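Local coordinates for SusD superfamily protein (Parabacteroides distasonis, PDB 3OTN) that probably binds nutrients, most likely carbohydrates, at the outer membrane as a member of the SusD family, at residues F249-Q254 / W355-Y360; C93-Q98 / T140-E145. All coordinates share one frame; numbering follows the deposited sequence.

Contact 1. Residues F249-Q254 / W355-Y360. With EDO (1,2-ethanediol), chain K; EDO (1,2-ethanediol), chain S.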
ATOM      1  N   PHE A 249      -5.564  -9.964   7.552  1.00 18.12           N
ATOM      2  CA  PHE A 249      -4.380  -9.799   6.721  1.00 18.90           C
ATOM      3  C   PHE A 249      -4.275 -10.892   5.658  1.00 18.26           C
ATOM      4  O   PHE A 249      -4.288 -12.084   5.961  1.00 16.53           O
ATOM      5  CB  PHE A 249      -3.109  -9.700   7.536  1.00 19.62           C
ATOM      6  CG  PHE A 249      -3.119  -8.575   8.562  1.00 19.49           C
ATOM      7  CD1 PHE A 249      -3.481  -7.280   8.209  1.00 18.35           C
ATOM      8  CD2 PHE A 249      -2.797  -8.843   9.891  1.00 22.76           C
ATOM      9  CE1 PHE A 249      -3.487  -6.252   9.161  1.00 19.68           C
ATOM     10  CE2 PHE A 249      -2.783  -7.848  10.834  1.00 22.80           C
ATOM     11  CZ  PHE A 249      -3.128  -6.540  10.482  1.00 19.13           C
ATOM     12  N   ILE A 250      -4.137 -10.447   4.413  1.00 18.80           N
ATOM     13  CA  ILE A 250      -4.112 -11.324   3.219  1.00 19.27           C
ATOM     14  C   ILE A 250      -2.692 -11.415   2.672  1.00 17.85           C
ATOM     15  O   ILE A 250      -2.176 -12.525   2.433  1.00 20.27           O
ATOM     16  CB  ILE A 250      -5.099 -10.793   2.128  1.00 19.47           C
ATOM     17  CG1 ILE A 250      -6.530 -10.818   2.658  1.00 16.28           C
ATOM     18  CG2 ILE A 250      -5.046 -11.671   0.847  1.00 18.64           C
ATOM     19  CD1 ILE A 250      -7.507 -10.041   1.788  1.00 22.56           C
ATOM     20  N   TYR A 251      -2.052 -10.269   2.492  1.00 17.22           N
ATOM     21  CA  TYR A 251      -0.630 -10.243   2.118  1.00 18.15           C
ATOM     22  C   TYR A 251       0.083  -9.077   2.819  1.00 19.52           C
ATOM     23  O   TYR A 251      -0.418  -7.963   2.835  1.00 17.88           O
ATOM     24  CB  TYR A 251      -0.500 -10.171   0.579  1.00 18.49           C
ATOM     25  CG  TYR A 251       0.866 -10.575   0.141  1.00 24.21           C
ATOM     26  CD1 TYR A 251       1.253 -11.909   0.182  1.00 17.17           C
ATOM     27  CD2 TYR A 251       1.803  -9.620  -0.252  1.00 21.52           C
ATOM     28  CE1 TYR A 251       2.556 -12.296  -0.179  1.00 19.16           C
ATOM     29  CE2 TYR A 251       3.108  -9.992  -0.624  1.00 20.16           C
ATOM     30  CZ  TYR A 251       3.483 -11.311  -0.574  1.00 21.88           C
ATOM     31  OH  TYR A 251       4.755 -11.655  -0.917  1.00 20.38           O
ATOM     32  N   GLN A 252       1.263  -9.337   3.371  1.00 16.80           N
ATOM     33  CA  GLN A 252       1.955  -8.354   4.152  1.00 16.71           C
ATOM     34  C   GLN A 252       3.452  -8.406   3.896  1.00 17.28           C
ATOM     35  O   GLN A 252       4.004  -9.443   3.560  1.00 16.12           O
ATOM     36  CB  GLN A 252       1.739  -8.658   5.653  1.00 17.22           C
ATOM     37  CG  GLN A 252       0.297  -8.581   6.148  1.00 17.02           C
ATOM     38  CD  GLN A 252       0.217  -8.458   7.639  1.00 16.09           C
ATOM     39  OE1 GLN A 252       0.491  -9.424   8.364  1.00 16.43           O
ATOM     40  NE2 GLN A 252      -0.166  -7.263   8.126  1.00 15.73           N
ATOM     41  N   VAL A 253       4.111  -7.288   4.157  1.00 17.95           N
ATOM     42  CA  VAL A 253       5.540  -7.251   4.321  1.00 16.55           C
ATOM     43  C   VAL A 253       5.867  -7.829   5.702  1.00 15.33           C
ATOM     44  O   VAL A 253       5.240  -7.450   6.701  1.00 17.55           O
ATOM     45  CB  VAL A 253       6.098  -5.849   4.227  1.00 17.85           C
ATOM     46  CG1 VAL A 253       7.590  -5.910   4.363  1.00 13.86           C
ATOM     47  CG2 VAL A 253       5.746  -5.200   2.840  1.00 19.21           C
ATOM     48  N   GLN A 254       6.842  -8.731   5.758  1.00 16.92           N
ATOM     49  CA  GLN A 254       7.155  -9.494   6.989  1.00 17.69           C
ATOM     50  C   GLN A 254       8.271  -8.832   7.777  1.00 18.78           C
ATOM     51  O   GLN A 254       9.372  -8.565   7.249  1.00 16.94           O
ATOM     52  CB  GLN A 254       7.563 -10.940   6.689  1.00 18.35           C
ATOM     53  CG  GLN A 254       6.550 -11.727   5.798  1.00 17.92           C
ATOM     54  CD  GLN A 254       5.196 -11.889   6.444  1.00 18.28           C
ATOM     55  OE1 GLN A 254       4.134 -11.615   5.836  1.00 21.05           O
ATOM     56  NE2 GLN A 254       5.208 -12.295   7.666  1.00 12.86           N
ATOM     57  N   TRP A 355       3.695  -5.004   7.934  1.00 16.95           N
ATOM     58  CA  TRP A 355       3.059  -3.915   7.157  1.00 16.90           C
ATOM     59  C   TRP A 355       2.162  -4.520   6.067  1.00 20.49           C
ATOM     60  O   TRP A 355       2.625  -5.300   5.241  1.00 19.83           O
ATOM     61  CB  TRP A 355       4.107  -3.006   6.550  1.00 13.88           C
ATOM     62  CG  TRP A 355       3.614  -1.936   5.620  1.00 16.46           C
ATOM     63  CD1 TRP A 355       3.617  -1.980   4.244  1.00 20.17           C
ATOM     64  CD2 TRP A 355       3.022  -0.680   5.972  1.00 15.47           C
ATOM     65  NE1 TRP A 355       3.107  -0.823   3.738  1.00 18.25           N
ATOM     66  CE2 TRP A 355       2.735  -0.005   4.767  1.00 21.55           C
ATOM     67  CE3 TRP A 355       2.757  -0.036   7.187  1.00 23.48           C
ATOM     68  CZ2 TRP A 355       2.170   1.263   4.736  1.00 20.23           C
ATOM     69  CZ3 TRP A 355       2.202   1.241   7.161  1.00 20.71           C
ATOM     70  CH2 TRP A 355       1.914   1.868   5.936  1.00 23.66           C
ATOM     71  N   SER A 356       0.886  -4.163   6.069  1.00 17.36           N
ATOM     72  CA  SER A 356      -0.047  -4.717   5.089  1.00 21.62           C
ATOM     73  C   SER A 356       0.126  -4.251   3.652  1.00 19.81           C
ATOM     74  O   SER A 356       0.365  -3.078   3.402  1.00 19.00           O
ATOM     75  CB  SER A 356      -1.470  -4.420   5.509  1.00 20.45           C
ATOM     76  OG  SER A 356      -1.740  -5.146   6.651  1.00 22.29           O
ATOM     77  N   VAL A 357       0.015  -5.193   2.721  1.00 19.24           N
ATOM     78  CA  VAL A 357      -0.185  -4.892   1.301  1.00 20.12           C
ATOM     79  C   VAL A 357      -1.691  -5.025   0.973  1.00 19.97           C
ATOM     80  O   VAL A 357      -2.259  -4.140   0.340  1.00 20.09           O
ATOM     81  CB  VAL A 357       0.680  -5.825   0.395  1.00 21.80           C
ATOM     82  CG1 VAL A 357       0.356  -5.633  -1.078  1.00 20.06           C
ATOM     83  CG2 VAL A 357       2.152  -5.585   0.664  1.00 24.86           C
ATOM     84  N   TYR A 358      -2.318  -6.125   1.380  1.00 17.86           N
ATOM     85  CA  TYR A 358      -3.800  -6.269   1.307  1.00 18.34           C
ATOM     86  C   TYR A 358      -4.343  -6.810   2.612  1.00 16.59           C
ATOM     87  O   TYR A 358      -3.813  -7.786   3.146  1.00 16.87           O
ATOM     88  CB  TYR A 358      -4.267  -7.192   0.159  1.00 21.32           C
ATOM     89  CG  TYR A 358      -4.120  -6.531  -1.177  1.00 16.87           C
ATOM     90  CD1 TYR A 358      -4.959  -5.500  -1.545  1.00 21.22           C
ATOM     91  CD2 TYR A 358      -3.103  -6.892  -2.048  1.00 21.03           C
ATOM     92  CE1 TYR A 358      -4.793  -4.832  -2.748  1.00 21.64           C
ATOM     93  CE2 TYR A 358      -2.934  -6.231  -3.251  1.00 20.71           C
ATOM     94  CZ  TYR A 358      -3.793  -5.210  -3.590  1.00 23.73           C
ATOM     95  OH  TYR A 358      -3.625  -4.537  -4.746  1.00 19.63           O
ATOM     96  N   ARG A 359      -5.410  -6.198   3.104  1.00 19.10           N
ATOM     97  CA  ARG A 359      -6.183  -6.719   4.219  1.00 19.28           C
ATOM     98  C   ARG A 359      -7.668  -6.754   3.840  1.00 17.27           C
ATOM     99  O   ARG A 359      -8.093  -6.148   2.882  1.00 17.77           O
ATOM    100  CB  ARG A 359      -5.935  -5.929   5.499  1.00 19.23           C
ATOM    101  CG  ARG A 359      -6.458  -4.491   5.536  1.00 19.46           C
ATOM    102  CD  ARG A 359      -6.087  -3.910   6.860  1.00 20.41           C
ATOM    103  NE  ARG A 359      -6.455  -2.497   7.079  1.00 18.94           N
ATOM    104  CZ  ARG A 359      -7.449  -2.059   7.855  1.00 17.63           C
ATOM    105  NH1 ARG A 359      -8.271  -2.912   8.467  1.00 22.44           N
ATOM    106  NH2 ARG A 359      -7.611  -0.736   8.059  1.00 17.84           N
ATOM    107  N   TYR A 360      -8.433  -7.535   4.568  1.00 17.35           N
ATOM    108  CA  TYR A 360      -9.837  -7.789   4.233  1.00 19.28           C
ATOM    109  C   TYR A 360     -10.704  -6.551   4.153  1.00 20.57           C
ATOM    110  O   TYR A 360     -11.581  -6.467   3.266  1.00 22.10           O
ATOM    111  CB  TYR A 360     -10.401  -8.762   5.259  1.00 21.08           C
ATOM    112  CG  TYR A 360     -11.715  -9.428   4.947  1.00 18.41           C
ATOM    113  CD1 TYR A 360     -11.942 -10.034   3.726  1.00 21.11           C
ATOM    114  CD2 TYR A 360     -12.672  -9.563   5.936  1.00 20.46           C
ATOM    115  CE1 TYR A 360     -13.116 -10.708   3.489  1.00 21.28           C
ATOM    116  CE2 TYR A 360     -13.847 -10.234   5.711  1.00 24.77           C
ATOM    117  CZ  TYR A 360     -14.061 -10.805   4.494  1.00 24.81           C
ATOM    118  OH  TYR A 360     -15.227 -11.454   4.268  1.00 27.12           O
TER
HETATM  119  C1  EDO K 612       9.635  -9.060   3.002  1.00 33.49           C
HETATM  120  O1  EDO K 612       8.331  -9.505   3.466  1.00 23.81           O
HETATM  121  C2  EDO K 612      10.656  -9.029   4.150  1.00 32.85           C
HETATM  122  O2  EDO K 612      10.423  -7.836   4.912  1.00 19.72           O
HETATM  123  C1  EDO S 632     -19.471  -9.760   4.614  1.00 49.94           C
HETATM  124  O1  EDO S 632     -20.768  -9.216   4.889  1.00 49.23           O
HETATM  125  C2  EDO S 632     -18.472  -9.248   5.643  1.00 48.29           C
HETATM  126  O2  EDO S 632     -17.471 -10.249   5.870  1.00 57.68           O
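Tyr-251 and Tyr-358 form a hydrogen-bonded antiparallel pair in which each carbonyl oxygen is gripped by two backbone donors. Tyr-358 O accepts from Tyr-251 N at 3.1 Å, in the carbonyl plane on a lone pair, and from Ile-250 N at 3.0 Å, tilted 23° from that plane. In return, Tyr-251 O takes Tyr-358 N and, at 2.8 Å, Val-357 N. These are two classic beta bulges, and they keep the chains bonded where both turn a corner. Further along, Val-253 and Trp-355 exchange a pair of backbone bonds.

The side chains of Phe-249, Gln-252 and Ser-356 share one face. With CG beside its backbone N (chi1 -63°) and an extended chain beyond, Gln-252 carries NE2 to Ser-356 OG at 3.0 Å. The same nitrogen lies over the centre of the Phe-249 ring, 3.2 Å above its plane. Gln-252 OE1 accepts from Asn-245 N and Asn-354 ND2, so both ends of the amide are used and its rotation is fixed. Serine suits the opposing place, being short and able to accept.

Tyr-251 lies alongside Val-357, and Val-357 CB meets Tyr-251 CD2 at the ring edge, 4.0 Å away. Helices 108-133 and 187-202 pack against Tyr-251 and Tyr-358; Tyr-251 OH bonds to Asn-30 ND2 and Tyr-358 OH to Asp-196 OD2. Arg-359 forms salt bridges to Glu-421 and Glu-248. The polar groups named here thus have defined partners within this mainly helical SusD fold, consistent with bulges and side-chain bonds together fixing the register.

Contact 2. Residues C93-Q98 / T140-E145. With EDO (1,2-ethanediol), chain R; EDO (1,2-ethanediol), chain M.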
ATOM      1  N   CYS A  93      11.964 -12.666 -10.479  1.00 20.39           N
ATOM      2  CA  CYS A  93      10.831 -13.431 -10.963  1.00 17.56           C
ATOM      3  C   CYS A  93      11.057 -14.061 -12.322  1.00 18.50           C
ATOM      4  O   CYS A  93      10.648 -15.226 -12.538  1.00 16.67           O
ATOM      5  CB  CYS A  93       9.554 -12.592 -11.032  1.00 19.54           C
ATOM      6  SG  CYS A  93       8.935 -11.919  -9.460  1.00 20.82           S
ATOM      7  N   ASN A  94      11.627 -13.301 -13.263  1.00 18.79           N
ATOM      8  CA  ASN A  94      11.855 -13.816 -14.614  1.00 20.34           C
ATOM      9  C   ASN A  94      12.794 -15.001 -14.595  1.00 21.01           C
ATOM     10  O   ASN A  94      12.559 -15.999 -15.266  1.00 21.24           O
ATOM     11  CB  ASN A  94      12.361 -12.722 -15.568  1.00 20.34           C
ATOM     12  CG  ASN A  94      11.301 -11.639 -15.837  1.00 20.18           C
ATOM     13  OD1 ASN A  94      10.119 -11.900 -15.695  1.00 20.57           O
ATOM     14  ND2 ASN A  94      11.735 -10.416 -16.196  1.00 18.89           N
ATOM     15  N   LEU A  95      13.845 -14.910 -13.792  1.00 21.16           N
ATOM     16  CA  LEU A  95      14.816 -15.992 -13.682  1.00 21.34           C
ATOM     17  C   LEU A  95      14.220 -17.209 -12.954  1.00 21.26           C
ATOM     18  O   LEU A  95      14.428 -18.368 -13.361  1.00 19.16           O
ATOM     19  CB  LEU A  95      16.073 -15.461 -12.963  1.00 25.78           C
ATOM     20  CG  LEU A  95      17.308 -16.352 -12.799  1.00 39.06           C
ATOM     21  CD1 LEU A  95      17.657 -17.057 -14.110  1.00 36.63           C
ATOM     22  CD2 LEU A  95      18.487 -15.513 -12.279  1.00 46.67           C
ATOM     23  N   ALA A  96      13.484 -16.941 -11.873  1.00 18.99           N
ATOM     24  CA  ALA A  96      12.753 -17.967 -11.133  1.00 19.58           C
ATOM     25  C   ALA A  96      11.793 -18.762 -12.043  1.00 21.86           C
ATOM     26  O   ALA A  96      11.780 -20.005 -12.011  1.00 21.40           O
ATOM     27  CB  ALA A  96      11.960 -17.302  -9.950  1.00 18.58           C
ATOM     28  N   LEU A  97      11.018 -18.057 -12.873  1.00 21.51           N
ATOM     29  CA  LEU A  97      10.080 -18.716 -13.779  1.00 21.25           C
ATOM     30  C   LEU A  97      10.802 -19.528 -14.851  1.00 23.28           C
ATOM     31  O   LEU A  97      10.335 -20.610 -15.215  1.00 22.98           O
ATOM     32  CB  LEU A  97       9.094 -17.733 -14.398  1.00 21.54           C
ATOM     33  CG  LEU A  97       8.035 -17.133 -13.455  1.00 20.94           C
ATOM     34  CD1 LEU A  97       7.300 -15.906 -14.063  1.00 20.48           C
ATOM     35  CD2 LEU A  97       7.091 -18.210 -12.976  1.00 20.49           C
ATOM     36  N   GLN A  98      11.931 -19.032 -15.351  1.00 22.47           N
ATOM     37  CA  GLN A  98      12.706 -19.788 -16.354  1.00 24.92           C
ATOM     38  C   GLN A  98      13.233 -21.072 -15.732  1.00 24.81           C
ATOM     39  O   GLN A  98      13.043 -22.144 -16.286  1.00 26.33           O
ATOM     40  CB  GLN A  98      13.876 -18.985 -16.891  1.00 25.24           C
ATOM     41  CG  GLN A  98      14.674 -19.716 -17.977  1.00 25.95           C
ATOM     42  CD  GLN A  98      16.038 -19.108 -18.249  1.00 39.65           C
ATOM     43  OE1 GLN A  98      16.912 -19.079 -17.375  1.00 50.65           O
ATOM     44  NE2 GLN A  98      16.249 -18.672 -19.479  1.00 34.54           N
ATOM     45  N   THR A 140       9.899  -9.501 -19.430  1.00 20.86           N
ATOM     46  CA  THR A 140       9.529 -10.814 -18.923  1.00 23.28           C
ATOM     47  C   THR A 140      10.576 -11.864 -19.262  1.00 26.51           C
ATOM     48  O   THR A 140      10.335 -13.049 -19.029  1.00 29.38           O
ATOM     49  CB  THR A 140       8.164 -11.286 -19.530  1.00 25.72           C
ATOM     50  OG1 THR A 140       8.259 -11.296 -20.949  1.00 26.00           O
ATOM     51  CG2 THR A 140       7.038 -10.358 -19.120  1.00 24.66           C
ATOM     52  N   THR A 141      11.719 -11.467 -19.818  1.00 25.69           N
ATOM     53  CA  THR A 141      12.760 -12.425 -20.173  1.00 28.18           C
ATOM     54  C   THR A 141      13.984 -12.135 -19.321  1.00 26.73           C
ATOM     55  O   THR A 141      14.173 -11.013 -18.861  1.00 25.26           O
ATOM     56  CB  THR A 141      13.118 -12.393 -21.698  1.00 32.51           C
ATOM     57  OG1 THR A 141      14.018 -11.328 -21.975  1.00 40.80           O
ATOM     58  CG2 THR A 141      11.890 -12.214 -22.546  1.00 32.07           C
ATOM     59  N   VAL A 142      14.809 -13.160 -19.109  1.00 22.99           N
ATOM     60  CA  VAL A 142      16.018 -13.007 -18.334  1.00 23.43           C
ATOM     61  C   VAL A 142      16.925 -12.016 -19.079  1.00 26.29           C
ATOM     62  O   VAL A 142      16.874 -11.922 -20.320  1.00 25.54           O
ATOM     63  CB  VAL A 142      16.697 -14.377 -18.029  1.00 24.91           C
ATOM     64  CG1 VAL A 142      15.694 -15.284 -17.252  1.00 25.88           C
ATOM     65  CG2 VAL A 142      17.197 -15.044 -19.305  1.00 23.08           C
ATOM     66  N   GLN A 143      17.710 -11.255 -18.317  1.00 27.49           N
ATOM     67  CA  GLN A 143      18.505 -10.148 -18.881  1.00 31.63           C
ATOM     68  C   GLN A 143      19.458 -10.535 -19.991  1.00 31.27           C
ATOM     69  O   GLN A 143      19.593  -9.791 -20.957  1.00 34.40           O
ATOM     70  CB  GLN A 143      19.274  -9.395 -17.788  1.00 33.17           C
ATOM     71  CG  GLN A 143      18.374  -8.641 -16.828  1.00 38.14           C
ATOM     72  CD  GLN A 143      19.156  -7.803 -15.825  1.00 50.49           C
ATOM     73  OE1 GLN A 143      20.335  -7.495 -16.029  1.00 57.36           O
ATOM     74  NE2 GLN A 143      18.493  -7.414 -14.741  1.00 58.64           N
ATOM     75  N   SER A 144      20.113 -11.688 -19.858  1.00 31.16           N
ATOM     76  CA  SER A 144      21.040 -12.176 -20.884  1.00 30.91           C
ATOM     77  C   SER A 144      20.346 -12.507 -22.213  1.00 32.44           C
ATOM     78  O   SER A 144      20.995 -12.544 -23.245  1.00 31.37           O
ATOM     79  CB  SER A 144      21.855 -13.400 -20.384  1.00 33.52           C
ATOM     80  OG  SER A 144      21.062 -14.588 -20.207  1.00 32.04           O
ATOM     81  N   GLU A 145      19.032 -12.731 -22.187  1.00 34.23           N
ATOM     82  CA  GLU A 145      18.281 -13.069 -23.402  1.00 36.85           C
ATOM     83  C   GLU A 145      17.519 -11.887 -23.976  1.00 38.54           C
ATOM     84  O   GLU A 145      16.821 -12.049 -24.964  1.00 40.50           O
ATOM     85  CB  GLU A 145      17.336 -14.234 -23.133  1.00 36.50           C
ATOM     86  CG  GLU A 145      18.087 -15.502 -22.786  1.00 37.89           C
ATOM     87  CD  GLU A 145      17.174 -16.676 -22.490  1.00 47.29           C
ATOM     88  OE1 GLU A 145      15.986 -16.641 -22.881  1.00 47.07           O
ATOM     89  OE2 GLU A 145      17.660 -17.641 -21.858  1.00 53.65           O
TER
HETATM   90  C1  EDO R 631      10.348 -15.865 -17.621  1.00 38.42           C
HETATM   91  O1  EDO R 631      11.619 -16.150 -18.187  1.00 47.95           O
HETATM   92  C2  EDO R 631       9.281 -15.953 -18.701  1.00 51.20           C
HETATM   93  O2  EDO R 631       8.185 -15.088 -18.384  1.00 49.22           O
HETATM   94  C1  EDO M 625      14.675  -6.581 -15.396  1.00 41.29           C
HETATM   95  O1  EDO M 625      15.621  -7.496 -15.975  1.00 39.12           O
HETATM   96  C2  EDO M 625      15.244  -5.816 -14.213  1.00 42.12           C
HETATM   97  O2  EDO M 625      16.347  -4.949 -14.527  1.00 47.82           O
HETATM   98  O   HOH W   1      14.666  -9.973 -16.466  1.00 24.26           O
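The side-chain amide of Asn-94 lies against the backbone of Thr-140, with Asn-94 CG 3.5 Å from Thr-140 C. Having CG beside its own backbone N (chi1 -67°) lays the amide there. Its polar ends look to several partners: OD1 accepts from Arg-122 NH1 of helix 108-133, while ND2 gives a weak bond to Ile-139 O and another bond, 3.0 Å long, to a water oxygen. That water in turn donates a hydrogen bond to Thr-141 O, 2.7 Å from the water oxygen, linking helix and loop indirectly. Asparagine suits this buried place because it is compact and offers both a donor and an acceptor. A leucine in its place would probably leave Arg-122 NH1 without this acceptor and the water without its amide donor, loosening the tie between helix and loop. A 1,2-ethanediol, probably from the crystallisation liquor, adds a second bridge: its O1 donates to Asn-94 O and its O2, weakly, to Thr-140 O.

In the fold, this is a helix-to-loop contact in the SusD N-terminal part, which belongs to the TPR clan: helix 79-100 meets the connection running from helix 108-133 to helix 156-172.

Apolar packing centres on Val-142, whose branched end fits against the helix surface. Its CG1 approaches Leu-95 CA at 3.7 Å and Leu-95 CD1 at 4.1 Å, the two side chains crossing at about a right angle. Val-142 CG2 lies beside the polar amide of Gln-98, a van der Waals contact with NE2 at 3.8 Å.

Extended Gln-98 and Glu-145 approach from opposite directions, their amide and carboxylate planes 44° apart, and NE2 of Gln-98 makes a weak, bent hydrogen bond of 3.0 Å to OE2 of Glu-145.

Contact 1 is buried, its centre about 9 Å from the centre of the chain, whereas contact 2 lies at the surface, about 26 Å from it. Their centres are about 27 Å apart and their nearest atoms about 10 Å, so they do not touch. Helix 108-133 connects them: Phe-120 and Met-121 meet Tyr-251 of contact 1, while the neighbouring Val-118 and Arg-122 meet residues of contact 2. Along the sequence they stand in series, 93-98/140-145 closing before 249-254/355-360 opens. The ethanediols bound at both probably come from crystallisation, and they do not by themselves mark a carbohydrate site.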